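PDB 3L6E: oxidoreductase, short-chain dehydrogenase/reductase family from Aeromonas hydrophila subsp. hydrophila, which probably acts as an NAD(P)-dependent oxidoreductase of the short-chain dehydrogenase/reductase family, perhaps reducing 3-dehydrosphinganine in sphingolipid metabolism. Local coordinates for residues Leu173-Pro178 against Val219-Ile224; Leu82-Thr87 against Ala131-Ser136; Gly76-Val81 against Arg121-Arg126. One frame throughout, in Å; residues are numbered along the deposited sequence.

Contact 1: residues Leu173-Pro178 against Val219-Ile224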
ATOM      1  N   LEU A 173       6.222   5.342  11.202  1.00 24.47           N
ATOM      2  CA  LEU A 173       6.152   3.882  11.147  1.00 22.53           C
ATOM      3  C   LEU A 173       5.339   3.434   9.950  1.00 21.73           C
ATOM      4  O   LEU A 173       4.206   3.874   9.745  1.00 21.53           O
ATOM      5  CB  LEU A 173       5.687   3.238  12.481  1.00 21.79           C
ATOM      6  CG  LEU A 173       6.833   2.897  13.460  1.00 22.88           C
ATOM      7  CD1 LEU A 173       7.653   4.151  13.775  1.00 21.41           C
ATOM      8  CD2 LEU A 173       6.372   2.219  14.788  1.00 21.77           C
ATOM      9  N   VAL A 174       5.983   2.589   9.142  1.00 21.19           N
ATOM     10  CA  VAL A 174       5.415   2.011   7.929  1.00 20.72           C
ATOM     11  C   VAL A 174       5.437   0.483   8.070  1.00 19.69           C
ATOM     12  O   VAL A 174       6.477  -0.116   8.368  1.00 18.89           O
ATOM     13  CB  VAL A 174       6.181   2.451   6.655  1.00 20.72           C
ATOM     14  CG1 VAL A 174       5.573   1.801   5.399  1.00 11.54           C
ATOM     15  CG2 VAL A 174       6.176   4.021   6.505  1.00 11.57           C
ATOM     16  N   ASN A 175       4.277  -0.131   7.898  1.00 19.55           N
ATOM     17  CA  ASN A 175       4.160  -1.583   8.029  1.00 20.06           C
ATOM     18  C   ASN A 175       3.844  -2.216   6.665  1.00 18.69           C
ATOM     19  O   ASN A 175       2.902  -1.827   6.023  1.00 18.86           O
ATOM     20  CB  ASN A 175       3.090  -1.930   9.056  1.00 22.01           C
ATOM     21  CG  ASN A 175       3.454  -1.501  10.463  1.00 26.75           C
ATOM     22  OD1 ASN A 175       4.628  -1.415  10.840  1.00 23.70           O
ATOM     23  ND2 ASN A 175       2.435  -1.246  11.264  1.00 24.32           N
ATOM     24  N   LEU A 176       4.643  -3.180   6.231  1.00 18.22           N
ATOM     25  CA  LEU A 176       4.517  -3.743   4.887  1.00 18.13           C
ATOM     26  C   LEU A 176       4.200  -5.242   4.977  1.00 18.96           C
ATOM     27  O   LEU A 176       4.863  -5.955   5.712  1.00 18.17           O
ATOM     28  CB  LEU A 176       5.820  -3.537   4.098  1.00 17.28           C
ATOM     29  CG  LEU A 176       6.433  -2.120   4.144  1.00 26.36           C
ATOM     30  CD1 LEU A 176       7.897  -2.127   3.765  1.00 18.43           C
ATOM     31  CD2 LEU A 176       5.675  -1.131   3.290  1.00 16.72           C
ATOM     32  N   TYR A 177       3.203  -5.689   4.205  1.00 19.10           N
ATOM     33  CA  TYR A 177       2.677  -7.046   4.289  1.00 20.66           C
ATOM     34  C   TYR A 177       2.699  -7.804   2.950  1.00 20.90           C
ATOM     35  O   TYR A 177       1.707  -7.820   2.227  1.00 22.42           O
ATOM     36  CB  TYR A 177       1.241  -6.994   4.824  1.00 20.74           C
ATOM     37  CG  TYR A 177       1.100  -6.298   6.158  1.00 23.43           C
ATOM     38  CD1 TYR A 177       1.118  -4.880   6.256  1.00 21.10           C
ATOM     39  CD2 TYR A 177       0.920  -7.038   7.320  1.00 20.85           C
ATOM     40  CE1 TYR A 177       0.957  -4.246   7.492  1.00 23.16           C
ATOM     41  CE2 TYR A 177       0.758  -6.426   8.553  1.00 22.97           C
ATOM     42  CZ  TYR A 177       0.769  -5.031   8.639  1.00 21.79           C
ATOM     43  OH  TYR A 177       0.636  -4.440   9.881  1.00 23.82           O
ATOM     44  N   PRO A 178       3.839  -8.378   2.591  1.00 20.89           N
ATOM     45  CA  PRO A 178       3.884  -9.277   1.433  1.00 22.50           C
ATOM     46  C   PRO A 178       3.345 -10.634   1.845  1.00 24.39           C
ATOM     47  O   PRO A 178       4.009 -11.319   2.607  1.00 24.98           O
ATOM     48  CB  PRO A 178       5.387  -9.448   1.165  1.00 22.19           C
ATOM     49  CG  PRO A 178       6.110  -8.641   2.213  1.00 34.91           C
ATOM     50  CD  PRO A 178       5.132  -8.308   3.291  1.00 21.20           C
ATOM     51  N   VAL A 219       3.067   6.551   2.627  1.00 20.70           N
ATOM     52  CA  VAL A 219       2.322   5.302   2.795  1.00 20.25           C
ATOM     53  C   VAL A 219       2.547   4.810   4.222  1.00 19.45           C
ATOM     54  O   VAL A 219       3.678   4.729   4.669  1.00 18.86           O
ATOM     55  CB  VAL A 219       2.826   4.240   1.777  1.00 20.05           C
ATOM     56  CG1 VAL A 219       2.440   2.804   2.212  1.00 19.63           C
ATOM     57  CG2 VAL A 219       2.310   4.564   0.408  1.00 20.24           C
ATOM     58  N   THR A 220       1.473   4.482   4.930  1.00 19.74           N
ATOM     59  CA  THR A 220       1.590   3.988   6.298  1.00 19.35           C
ATOM     60  C   THR A 220       1.532   2.460   6.363  1.00 19.66           C
ATOM     61  O   THR A 220       2.139   1.852   7.241  1.00 19.89           O
ATOM     62  CB  THR A 220       0.504   4.586   7.215  1.00 19.23           C
ATOM     63  OG1 THR A 220      -0.784   4.334   6.647  1.00 21.50           O
ATOM     64  CG2 THR A 220       0.704   6.134   7.413  1.00 21.14           C
ATOM     65  N   ASP A 221       0.806   1.851   5.423  1.00 20.00           N
ATOM     66  CA  ASP A 221       0.604   0.397   5.399  1.00 20.51           C
ATOM     67  C   ASP A 221       0.454  -0.091   3.972  1.00 20.20           C
ATOM     68  O   ASP A 221      -0.275   0.499   3.169  1.00 19.71           O
ATOM     69  CB  ASP A 221      -0.639  -0.035   6.224  1.00 20.32           C
ATOM     70  CG  ASP A 221      -0.718   0.656   7.586  1.00 32.93           C
ATOM     71  OD1 ASP A 221      -0.245   0.094   8.614  1.00 20.06           O
ATOM     72  OD2 ASP A 221      -1.266   1.776   7.618  1.00 21.33           O
ATOM     73  N   LEU A 222       1.131  -1.188   3.664  1.00 20.32           N
ATOM     74  CA  LEU A 222       1.091  -1.750   2.314  1.00 20.03           C
ATOM     75  C   LEU A 222       0.860  -3.267   2.341  1.00 18.61           C
ATOM     76  O   LEU A 222       1.655  -3.988   2.881  1.00 17.95           O
ATOM     77  CB  LEU A 222       2.398  -1.445   1.575  1.00 20.28           C
ATOM     78  CG  LEU A 222       2.517  -1.935   0.135  1.00 20.75           C
ATOM     79  CD1 LEU A 222       1.608  -1.148  -0.815  1.00 21.26           C
ATOM     80  CD2 LEU A 222       3.966  -1.923  -0.355  1.00 21.47           C
ATOM     81  N   PHE A 223      -0.226  -3.725   1.728  1.00 18.79           N
ATOM     82  CA  PHE A 223      -0.563  -5.141   1.685  1.00 18.86           C
ATOM     83  C   PHE A 223      -0.389  -5.649   0.258  1.00 18.90           C
ATOM     84  O   PHE A 223      -1.005  -5.135  -0.666  1.00 18.60           O
ATOM     85  CB  PHE A 223      -2.000  -5.375   2.188  1.00 18.67           C
ATOM     86  CG  PHE A 223      -2.201  -5.027   3.640  1.00 18.94           C
ATOM     87  CD1 PHE A 223      -2.355  -3.700   4.042  1.00 19.05           C
ATOM     88  CD2 PHE A 223      -2.230  -6.025   4.612  1.00 18.52           C
ATOM     89  CE1 PHE A 223      -2.541  -3.370   5.389  1.00 18.47           C
ATOM     90  CE2 PHE A 223      -2.400  -5.712   5.949  1.00 18.99           C
ATOM     91  CZ  PHE A 223      -2.566  -4.375   6.344  1.00 19.13           C
ATOM     92  N   ILE A 224       0.485  -6.631   0.080  1.00 19.46           N
ATOM     93  CA  ILE A 224       0.691  -7.244  -1.239  1.00 20.30           C
ATOM     94  C   ILE A 224       0.238  -8.693  -1.202  1.00 21.43           C
ATOM     95  O   ILE A 224       0.617  -9.427  -0.298  1.00 20.82           O
ATOM     96  CB  ILE A 224       2.176  -7.218  -1.656  1.00 19.77           C
ATOM     97  CG1 ILE A 224       2.761  -5.808  -1.514  1.00 20.36           C
ATOM     98  CG2 ILE A 224       2.350  -7.721  -3.097  1.00 21.50           C
ATOM     99  CD1 ILE A 224       4.266  -5.838  -1.394  1.00 19.20           C
TER
HETATM  100  O   HOH W   1      -0.362  -2.092  10.245  1.00 27.19           O

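Contact 2: residues Leu82-Thr87 against Ala131-Ser136. Unlike the reference sequence in segment 82-87: Thr87 (reference Val).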
ATOM      1  N   LEU A  82      14.794  -0.632   7.634  1.00 25.73           N
ATOM      2  CA  LEU A  82      13.930  -1.598   7.006  1.00 25.84           C
ATOM      3  C   LEU A  82      14.115  -2.890   7.755  1.00 25.88           C
ATOM      4  O   LEU A  82      15.153  -3.540   7.644  1.00 26.42           O
ATOM      5  CB  LEU A  82      14.315  -1.774   5.544  1.00 26.36           C
ATOM      6  CG  LEU A  82      13.200  -1.662   4.513  1.00 35.78           C
ATOM      7  CD1 LEU A  82      13.696  -2.084   3.144  1.00 26.81           C
ATOM      8  CD2 LEU A  82      12.012  -2.489   4.922  1.00 26.97           C
ATOM      9  N   HIS A  83      13.133  -3.235   8.567  1.00 25.44           N
ATOM     10  CA  HIS A  83      13.248  -4.441   9.357  1.00 25.89           C
ATOM     11  C   HIS A  83      12.543  -5.604   8.674  1.00 28.05           C
ATOM     12  O   HIS A  83      11.327  -5.578   8.472  1.00 27.87           O
ATOM     13  CB  HIS A  83      12.739  -4.249  10.782  1.00 24.44           C
ATOM     14  CG  HIS A  83      12.984  -5.437  11.658  1.00 24.43           C
ATOM     15  ND1 HIS A  83      11.968  -6.237  12.135  1.00 24.50           N
ATOM     16  CD2 HIS A  83      14.135  -5.992  12.099  1.00 23.61           C
ATOM     17  CE1 HIS A  83      12.482  -7.222  12.845  1.00 23.16           C
ATOM     18  NE2 HIS A  83      13.794  -7.100  12.834  1.00 24.72           N
ATOM     19  N   CYS A  84      13.331  -6.601   8.293  1.00 30.39           N
ATOM     20  CA  CYS A  84      12.818  -7.821   7.703  1.00 33.41           C
ATOM     21  C   CYS A  84      12.895  -8.942   8.713  1.00 36.84           C
ATOM     22  O   CYS A  84      13.873  -9.672   8.741  1.00 36.02           O
ATOM     23  CB  CYS A  84      13.620  -8.193   6.465  1.00 32.86           C
ATOM     24  SG  CYS A  84      13.433  -7.026   5.152  1.00 34.51           S
ATOM     25  N   ALA A  85      11.864  -9.066   9.553  1.00 41.17           N
ATOM     26  CA  ALA A  85      11.841 -10.131  10.562  1.00 44.65           C
ATOM     27  C   ALA A  85      11.898 -11.508   9.905  1.00 47.63           C
ATOM     28  O   ALA A  85      12.347 -12.469  10.525  1.00 48.73           O
ATOM     29  CB  ALA A  85      10.627 -10.011  11.463  1.00 44.90           C
ATOM     30  N   GLY A  86      11.482 -11.588   8.640  1.00 49.61           N
ATOM     31  CA  GLY A  86      11.496 -12.848   7.890  1.00 51.40           C
ATOM     32  C   GLY A  86      10.361 -13.719   8.380  1.00 53.19           C
ATOM     33  O   GLY A  86       9.231 -13.243   8.502  1.00 53.85           O
ATOM     34  N   THR A  87      10.654 -14.984   8.679  1.00 54.36           N
ATOM     35  CA  THR A  87       9.656 -15.920   9.235  1.00 55.87           C
ATOM     36  C   THR A  87      10.297 -17.150   9.912  1.00 56.60           C
ATOM     37  O   THR A  87      11.013 -17.007  10.905  1.00 56.81           O
ATOM     38  CB  THR A  87       8.578 -16.347   8.181  1.00 56.25           C
ATOM     39  OG1 THR A  87       9.034 -16.025   6.855  1.00 62.48           O
ATOM     40  CG2 THR A  87       7.259 -15.621   8.439  1.00 62.15           C
ATOM     41  N   ALA A 131      10.490   0.975   8.887  1.00 21.69           N
ATOM     42  CA  ALA A 131       9.634   0.152   8.050  1.00 20.78           C
ATOM     43  C   ALA A 131       9.818  -1.267   8.491  1.00 19.71           C
ATOM     44  O   ALA A 131      10.943  -1.734   8.614  1.00 19.25           O
ATOM     45  CB  ALA A 131       9.978   0.323   6.586  1.00 19.99           C
ATOM     46  N   ASN A 132       8.702  -1.933   8.758  1.00 19.56           N
ATOM     47  CA  ASN A 132       8.720  -3.310   9.201  1.00 20.48           C
ATOM     48  C   ASN A 132       8.042  -4.216   8.182  1.00 22.41           C
ATOM     49  O   ASN A 132       6.965  -3.885   7.662  1.00 22.37           O
ATOM     50  CB  ASN A 132       8.034  -3.444  10.542  1.00 20.32           C
ATOM     51  CG  ASN A 132       8.978  -3.279  11.691  1.00 13.62           C
ATOM     52  OD1 ASN A 132       9.670  -4.204  12.093  1.00 21.04           O
ATOM     53  ND2 ASN A 132       9.001  -2.091  12.247  1.00 21.63           N
ATOM     54  N   VAL A 133       8.686  -5.345   7.908  1.00 23.74           N
ATOM     55  CA  VAL A 133       8.140  -6.357   7.012  1.00 25.67           C
ATOM     56  C   VAL A 133       7.529  -7.479   7.852  1.00 27.89           C
ATOM     57  O   VAL A 133       8.224  -8.150   8.612  1.00 27.65           O
ATOM     58  CB  VAL A 133       9.204  -6.945   6.051  1.00 25.25           C
ATOM     59  CG1 VAL A 133       8.557  -7.945   5.078  1.00 28.34           C
ATOM     60  CG2 VAL A 133       9.851  -5.848   5.260  1.00 27.65           C
ATOM     61  N   LEU A 134       6.215  -7.630   7.752  1.00 29.92           N
ATOM     62  CA  LEU A 134       5.524  -8.741   8.373  1.00 32.62           C
ATOM     63  C   LEU A 134       5.180  -9.774   7.271  1.00 35.06           C
ATOM     64  O   LEU A 134       4.037  -9.912   6.851  1.00 35.38           O
ATOM     65  CB  LEU A 134       4.297  -8.233   9.154  1.00 32.48           C
ATOM     66  CG  LEU A 134       4.529  -7.278  10.351  1.00 21.33           C
ATOM     67  CD1 LEU A 134       4.955  -5.859   9.933  1.00 32.28           C
ATOM     68  CD2 LEU A 134       3.270  -7.184  11.180  1.00 32.06           C
ATOM     69  N   SER A 135       6.199 -10.477   6.781  1.00 37.65           N
ATOM     70  CA  SER A 135       6.035 -11.347   5.605  1.00 40.52           C
ATOM     71  C   SER A 135       5.276 -12.639   5.919  1.00 43.24           C
ATOM     72  O   SER A 135       5.246 -13.096   7.067  1.00 43.62           O
ATOM     73  CB  SER A 135       7.383 -11.640   4.947  1.00 40.55           C
ATOM     74  OG  SER A 135       8.274 -12.266   5.855  1.00 59.35           O
ATOM     75  N   SER A 136       4.646 -13.208   4.895  1.00 45.18           N
ATOM     76  CA  SER A 136       3.748 -14.338   5.084  1.00 46.87           C
ATOM     77  C   SER A 136       4.049 -15.432   4.064  1.00 48.57           C
ATOM     78  O   SER A 136       3.493 -15.444   2.962  1.00 48.49           O
ATOM     79  CB  SER A 136       2.293 -13.874   4.980  1.00 46.58           C
ATOM     80  OG  SER A 136       1.478 -14.519   5.939  1.00 55.51           O
TER

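Contact 3: residues Gly76-Val81 against Arg121-Arg126. Unlike the reference sequence in segment 121-126: Glu125 (reference Asp), Arg126 (reference Lys).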
ATOM      1  N   GLY A  76      26.730   6.912   8.797  1.00 24.81           N
ATOM      2  CA  GLY A  76      26.058   7.993   9.520  1.00 25.23           C
ATOM      3  C   GLY A  76      24.643   7.571   9.882  1.00 26.44           C
ATOM      4  O   GLY A  76      24.240   6.413   9.637  1.00 26.52           O
ATOM      5  N   LEU A  77      23.892   8.493  10.479  1.00 26.65           N
ATOM      6  CA  LEU A  77      22.525   8.202  10.907  1.00 26.62           C
ATOM      7  C   LEU A  77      21.692   7.815   9.691  1.00 26.85           C
ATOM      8  O   LEU A  77      21.862   8.412   8.619  1.00 27.24           O
ATOM      9  CB  LEU A  77      21.895   9.405  11.628  1.00 26.14           C
ATOM     10  CG  LEU A  77      22.561   9.898  12.912  1.00 27.67           C
ATOM     11  CD1 LEU A  77      21.789  11.082  13.490  1.00 26.31           C
ATOM     12  CD2 LEU A  77      22.699   8.791  13.952  1.00 26.55           C
ATOM     13  N   PRO A  78      20.809   6.804   9.848  1.00 25.71           N
ATOM     14  CA  PRO A  78      19.986   6.344   8.737  1.00 24.68           C
ATOM     15  C   PRO A  78      18.721   7.161   8.524  1.00 24.29           C
ATOM     16  O   PRO A  78      18.156   7.681   9.485  1.00 23.75           O
ATOM     17  CB  PRO A  78      19.604   4.916   9.146  1.00 25.13           C
ATOM     18  CG  PRO A  78      19.664   4.892  10.630  1.00 29.84           C
ATOM     19  CD  PRO A  78      20.672   5.943  11.047  1.00 25.57           C
ATOM     20  N   GLU A  79      18.299   7.269   7.265  1.00 24.32           N
ATOM     21  CA  GLU A  79      16.976   7.780   6.915  1.00 25.93           C
ATOM     22  C   GLU A  79      15.893   6.685   7.016  1.00 26.17           C
ATOM     23  O   GLU A  79      14.723   6.971   7.315  1.00 26.54           O
ATOM     24  CB  GLU A  79      16.975   8.336   5.488  1.00 27.23           C
ATOM     25  CG  GLU A  79      18.071   9.359   5.200  1.00 46.61           C
ATOM     26  CD  GLU A  79      18.077   9.808   3.747  1.00 29.52           C
ATOM     27  OE1 GLU A  79      18.499  10.962   3.477  1.00 46.75           O
ATOM     28  OE2 GLU A  79      17.651   9.008   2.878  1.00 46.76           O
ATOM     29  N   LEU A  80      16.274   5.439   6.745  1.00 25.35           N
ATOM     30  CA  LEU A  80      15.303   4.347   6.745  1.00 24.90           C
ATOM     31  C   LEU A  80      15.881   3.116   7.404  1.00 25.10           C
ATOM     32  O   LEU A  80      17.002   2.694   7.088  1.00 25.18           O
ATOM     33  CB  LEU A  80      14.807   4.032   5.320  1.00 23.90           C
ATOM     34  CG  LEU A  80      14.059   2.719   5.026  1.00 32.73           C
ATOM     35  CD1 LEU A  80      12.738   2.655   5.768  1.00 23.10           C
ATOM     36  CD2 LEU A  80      13.839   2.500   3.514  1.00 23.92           C
ATOM     37  N   VAL A  81      15.122   2.579   8.360  1.00 25.03           N
ATOM     38  CA  VAL A  81      15.406   1.280   8.935  1.00 24.79           C
ATOM     39  C   VAL A  81      14.336   0.329   8.422  1.00 25.19           C
ATOM     40  O   VAL A  81      13.136   0.487   8.686  1.00 24.52           O
ATOM     41  CB  VAL A  81      15.509   1.294  10.479  1.00 24.74           C
ATOM     42  CG1 VAL A  81      15.789  -0.124  11.009  1.00 11.65           C
ATOM     43  CG2 VAL A  81      16.660   2.189  10.911  1.00 12.39           C
ATOM     44  N   ARG A 121      15.567   5.487  19.648  1.00 28.47           N
ATOM     45  CA  ARG A 121      16.737   6.073  20.278  1.00 29.69           C
ATOM     46  C   ARG A 121      17.587   6.867  19.273  1.00 29.11           C
ATOM     47  O   ARG A 121      17.907   8.043  19.511  1.00 28.81           O
ATOM     48  CB  ARG A 121      17.550   4.968  20.959  1.00 30.94           C
ATOM     49  CG  ARG A 121      18.928   5.401  21.434  1.00 54.43           C
ATOM     50  CD  ARG A 121      19.731   4.190  21.903  1.00 33.12           C
ATOM     51  NE  ARG A 121      20.647   3.697  20.866  1.00 54.60           N
ATOM     52  CZ  ARG A 121      21.797   4.285  20.531  1.00 34.58           C
ATOM     53  NH1 ARG A 121      22.193   5.411  21.133  1.00 54.67           N
ATOM     54  NH2 ARG A 121      22.560   3.746  19.584  1.00 54.85           N
ATOM     55  N   LEU A 122      17.923   6.229  18.147  1.00 28.23           N
ATOM     56  CA  LEU A 122      18.822   6.824  17.148  1.00 27.08           C
ATOM     57  C   LEU A 122      18.236   8.002  16.373  1.00 26.27           C
ATOM     58  O   LEU A 122      18.887   9.042  16.223  1.00 26.41           O
ATOM     59  CB  LEU A 122      19.300   5.767  16.150  1.00 26.59           C
ATOM     60  CG  LEU A 122      20.622   5.081  16.478  1.00 41.08           C
ATOM     61  CD1 LEU A 122      20.855   3.956  15.468  1.00 25.84           C
ATOM     62  CD2 LEU A 122      21.790   6.086  16.487  1.00 25.40           C
ATOM     63  N   ILE A 123      17.016   7.837  15.868  1.00 25.26           N
ATOM     64  CA  ILE A 123      16.437   8.825  14.968  1.00 25.14           C
ATOM     65  C   ILE A 123      15.026   9.294  15.361  1.00 26.32           C
ATOM     66  O   ILE A 123      14.315   9.894  14.558  1.00 26.58           O
ATOM     67  CB  ILE A 123      16.516   8.374  13.469  1.00 24.50           C
ATOM     68  CG1 ILE A 123      15.784   7.037  13.235  1.00 19.98           C
ATOM     69  CG2 ILE A 123      17.965   8.262  13.020  1.00 18.89           C
ATOM     70  CD1 ILE A 123      15.519   6.722  11.726  1.00 24.42           C
ATOM     71  N   GLY A 124      14.638   9.042  16.605  1.00 27.48           N
ATOM     72  CA  GLY A 124      13.330   9.492  17.101  1.00 28.45           C
ATOM     73  C   GLY A 124      13.160  11.005  17.082  1.00 28.76           C
ATOM     74  O   GLY A 124      12.084  11.512  16.790  1.00 28.53           O
ATOM     75  N   GLU A 125      14.226  11.736  17.372  1.00 29.69           N
ATOM     76  CA  GLU A 125      14.140  13.200  17.356  1.00 31.05           C
ATOM     77  C   GLU A 125      14.427  13.808  15.990  1.00 31.28           C
ATOM     78  O   GLU A 125      13.798  14.781  15.596  1.00 31.17           O
ATOM     79  CB  GLU A 125      15.029  13.815  18.435  1.00 32.08           C
ATOM     80  CG  GLU A 125      14.589  13.412  19.838  1.00 52.24           C
ATOM     81  CD  GLU A 125      14.784  14.507  20.859  1.00 33.37           C
ATOM     82  OE1 GLU A 125      14.360  15.659  20.594  1.00 52.56           O
ATOM     83  OE2 GLU A 125      15.349  14.215  21.938  1.00 52.47           O
ATOM     84  N   ARG A 126      15.363  13.211  15.261  1.00 31.89           N
ATOM     85  CA  ARG A 126      15.764  13.711  13.952  1.00 31.97           C
ATOM     86  C   ARG A 126      14.710  13.431  12.876  1.00 31.73           C
ATOM     87  O   ARG A 126      14.542  14.209  11.933  1.00 32.11           O
ATOM     88  CB  ARG A 126      17.102  13.098  13.571  1.00 32.61           C
ATOM     89  CG  ARG A 126      17.705  13.654  12.312  1.00 56.79           C
ATOM     90  CD  ARG A 126      19.047  13.029  12.074  1.00 34.11           C
ATOM     91  NE  ARG A 126      19.367  13.013  10.655  1.00 57.33           N
ATOM     92  CZ  ARG A 126      19.108  11.995   9.848  1.00 34.18           C
ATOM     93  NH1 ARG A 126      18.532  10.895  10.321  1.00 57.69           N
ATOM     94  NH2 ARG A 126      19.428  12.073   8.564  1.00 57.50           N
TER

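Contact 1: residues Leu173-Pro178 against Val219-Ile224
Tyr177 and Phe223 lie face to face on adjacent parallel strands, their rings pointing the same way and forming an offset stack with centroids 4.2 Å apart and planes only 6° from parallel. Each ring meets the other near its rim, Phe223 CE2 coming over the Tyr177 ring at 3.6 Å from CG. In both residues CG stands anti to the carbonyl carbon (chi1 -56° in Tyr177, -65° in Phe223), and this shared torsion lets neighbours in register overlap. Broad aromatic side chains suit this partly exposed place, because they cover the strands while Arg156 packs against both. The polar side begins at the phenol: water 1 accepts from Tyr177 OH at 2.6 Å and donates to Asp221 OD1. That carboxylate also has a salt bridge to Arg163, while its OD2 receives Thr220 OG1 at 2.8 Å from above the carboxylate plane. The strands are the last two of the SDR Rossmann sheet, 173-178 inner and 219-224 at the edge within the chain; the edge strand pairs antiparallel with its counterpart in the second subunit, so the sheet continues through the dimer. Four backbone hydrogen bonds join the two strands, among them Tyr177 N to Leu222 O and Ile224 N to Tyr177 O. On the face of Leu176, Leu222 and Ile224 the packing is apolar and close: Leu176 CD2 reaches over to Leu222 CB at 3.7 Å, and helix 200-210 closes over all three, Met207 touching Leu176 and Ile224, and Ala210 touching Leu222. Val174 CG2 presses on Val219 O at 3.2 Å.

Contact 2: residues Leu82-Thr87 against Ala131-Ser136
His83 and Asn132 are paired in register on two neighbouring parallel strands at the centre of the Rossmann sheet of the SDR fold. His83 N gives a nearly straight hydrogen bond to Ala131 O (2.7 Å, 175° at the hydrogen), and His83 O in turn takes the N-H of Val133, so this one residue holds both backbone bonds between the segments. Their side chains also meet: Asn132 OD1 sits at the edge of the imidazole, 3.1 Å from His83 ND1, in a weak, bent hydrogen bond (132°), with ring and amide planes 66° apart. CG of His83 is anti to its own N, and this torsion, with the ring rotation, brings ND1 to the amide oxygen and leaves NE2 to a weak hydrogen bond with Ser111. A ring with two nitrogens that can each find a polar partner suits a buried place between a strand and helix 98-123, whose Thr112 touches both His83 and Asn132. On the other face the residues are small or aliphatic. Leu82 CD2 lies 3.8 Å from Ala131 CB, and Cys84 SG touches Val133 CG2, with Leu15 and Leu19 of helix 14-25 packing on Leu82, Cys84 and Val133. Beyond the strands the chains part. His83-Cys84-Ala85-Gly86 probably corresponds to the Asn-Asn-Ala-Gly motif of the family, and Gly86 has the positive phi that a residue without a side chain adopts readily. Ser135 and Ser136 lead toward the Tyr148 and Lys152 of the family's Tyr-X-X-X-Lys pattern: Lys152 NZ hydrogen-bonds Ser136 OG, and Tyr148 packs on Thr87. Ser135 OG lies 3.0 Å from Gly86 O, and Thr87 CG2 rests 3.5 Å from Ser135 O.

Contact 3: residues Gly76-Val81 against Arg121-Arg126
Leu77 reaches out from the turn before strand 80-84 and lodges between Leu122, in the last turn of helix 98-123, and Arg126 just beyond it. Its two methyls divide the work: CD2 meets Leu122 CD2 at 3.8 Å, while CD1 lies 3.6 Å from Arg126 CD, where the aliphatic arm of the arginine partly shelters an exposed leucine. Leu77 CB stands over one face of the Arg126 guanidinium, near its rim. The arm runs extended from CG to NE, with CG anti to the backbone N (chi1 -173°), which carries NH1 to the carbonyl of Pro78. There the oxygen receives a weak hydrogen bond from Arg126 NH1 at 3.3 Å, approached from the edge of the guanidinium. The same oxygen is flanked by Ile123, whose CG2 and CD1 each lie 3.6 Å from Pro78 O, while Pro78 CD packs more loosely on CG2. A proline fits here because its compact apolar ring packs on Ile123 on one hand and on His5 and Ile7 of strand 5-9 on the other. Glu79, pointing away, keeps OE1 5.3 Å from Arg126 NH2, a charge pair not in contact but probably mildly attractive. Further on the chain runs into strand 80-84, and Val81 turns to Val115 and Thr119 of the helix. The arrangement is that of a right-handed beta-alpha-beta crossover in a Rossmann fold, with the end of the connecting helix packed against the loop that leads into strand 80-84.

How the contacts relate
The three contacts are stations across one parallel sheet. Contacts 1 and 2, with centres 10 Å apart, share the seam between strands 171-181 and 128-137: Leu176 N probably hydrogen-bonds Asn132 O at 2.8 Å, and Tyr177 CE2 packs on Leu134 CD2. Contact 3 lies about 18 Å from contact 2, centre to centre, yet the two share strand 80-84, and Ala131 N probably hydrogen-bonds Val81 O across to it at 2.7 Å. Contacts 1 and 3 do not touch, their nearest atoms being about 7 Å apart. Contact 2 leads toward the probable active site near Tyr148 and Lys152, contact 1 includes the strand that pairs with the second subunit, and contact 3 lies at the opposite end of strand 80-84 from Cys84.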